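PDB 1YA5: telethonin from Homo sapiens, which joins two titin molecules in an antiparallel assembly at the sarcomeric Z-disk, this chain being the N-terminal titin-binding part of the protein. Local coordinates for residues L60-R63 against M69-G72. The protein carries 4 engineered substitutions. Sequence-based numbering, arbitrary orientation.
Sequences LVQR and MRMG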
# COMPACT_ATOMS: atom_id res chain seq x y z
N LEU C 60 -1.00 0.84 0.23
CA LEU C 60 -0.32 -0.10 -0.60
C LEU C 60 -0.96 -1.45 -0.45
O LEU C 60 -1.10 -1.96 0.67
CB LEU C 60 1.14 -0.18 -0.20
CG LEU C 60 2.06 -0.97 -1.12
CD1 LEU C 60 3.28 -0.13 -1.34
CD2 LEU C 60 2.44 -2.35 -0.51
N VAL C 61 -1.36 -2.01 -1.58
CA VAL C 61 -1.80 -3.40 -1.64
C VAL C 61 -0.94 -4.10 -2.67
O VAL C 61 -0.86 -3.64 -3.82
CB VAL C 61 -3.29 -3.56 -2.03
CG1 VAL C 61 -3.72 -5.06 -1.95
CG2 VAL C 61 -4.18 -2.68 -1.15
N GLN C 62 -0.30 -5.18 -2.23
CA GLN C 62 0.51 -6.06 -3.06
C GLN C 62 0.05 -7.53 -2.93
O GLN C 62 -0.21 -8.01 -1.84
CB GLN C 62 1.96 -5.94 -2.62
CG GLN C 62 2.81 -7.10 -2.98
CD GLN C 62 4.23 -6.70 -3.14
OE1 GLN C 62 4.68 -6.34 -4.24
NE2 GLN C 62 4.99 -6.77 -2.03
N ARG C 63 -0.03 -8.23 -4.06
CA ARG C 63 -0.44 -9.64 -4.10
C ARG C 63 0.52 -10.47 -4.94
O ARG C 63 1.41 -9.94 -5.63
CB ARG C 63 -1.86 -9.78 -4.66
CG ARG C 63 -2.03 -9.20 -6.05
CD ARG C 63 -3.53 -8.95 -6.42
NE ARG C 63 -4.08 -7.74 -5.83
CZ ARG C 63 -3.58 -6.52 -6.03
NH1 ARG C 63 -2.53 -6.39 -6.81
NH2 ARG C 63 -4.11 -5.44 -5.47
N MET C 69 -0.09 -11.95 0.51
CA MET C 69 -0.45 -10.55 0.35
C MET C 69 0.36 -9.67 1.28
O MET C 69 0.85 -10.08 2.35
CB MET C 69 -1.93 -10.33 0.58
CG MET C 69 -2.73 -10.48 -0.66
SD MET C 69 -4.42 -10.05 -0.43
CE MET C 69 -4.46 -8.56 -1.45
N ARG C 70 0.47 -8.43 0.85
CA ARG C 70 1.25 -7.45 1.56
C ARG C 70 0.48 -6.15 1.41
O ARG C 70 0.05 -5.79 0.31
CB ARG C 70 2.63 -7.39 0.92
CG ARG C 70 3.59 -6.53 1.61
CD ARG C 70 4.57 -7.35 2.43
NE ARG C 70 5.49 -8.10 1.60
CZ ARG C 70 6.72 -7.71 1.30
NH1 ARG C 70 7.20 -6.56 1.77
NH2 ARG C 70 7.48 -8.49 0.52
N MET C 71 0.24 -5.47 2.53
CA MET C 71 -0.46 -4.19 2.52
C MET C 71 -0.15 -3.31 3.72
O MET C 71 0.35 -3.78 4.77
CB MET C 71 -1.97 -4.37 2.41
CG MET C 71 -2.63 -4.96 3.62
SD MET C 71 -4.22 -5.74 3.32
CE MET C 71 -3.82 -7.07 2.17
N GLY C 72 -0.45 -2.03 3.55
CA GLY C 72 -0.22 -1.06 4.60
C GLY C 72 -0.21 0.37 4.10
O GLY C 72 -0.66 0.66 2.98
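With CG anti to the backbone N in both Gln62 (chi1 158°) and Arg70 (chi1 -175°), these two long side chains rise side by side from one face of the sheet. Their aliphatic stems touch, Gln62 CB lying 3.9 Å from Arg70 CB, and one end of the Gln62 amide lies over one face of the Arg70 guanidinium, displaced toward its rim, the two planes steeply inclined. Long, flexible chains suit this pair, since methylenes pack low down while polar ends lie higher. On the other face Met69 bends at chi3 (112°), which lays its CE against Val61 CG1 at 3.6 Å; an unbranched thioether can turn to meet a compact branched neighbour, itself a good strand former. Between these two layers of side chains the backbones run antiparallel. Gln62 and Arg70 form a hydrogen-bonded pair, with Gln62 N to Arg70 O at 2.6 Å and Arg70 N to Gln62 O at 2.8 Å. Leu60 and Gly72 repeat the pattern, and the backbone angles of Gly72 call for glycine, because a CB there would be jammed against the carbonyl O of Met71. The contact forms part of the hairpin of strands 49-62 and 68-73, flanked by strand 19-33 beside Val61 and strand 78-82 beside Met71, while chains of another protein pack over both faces.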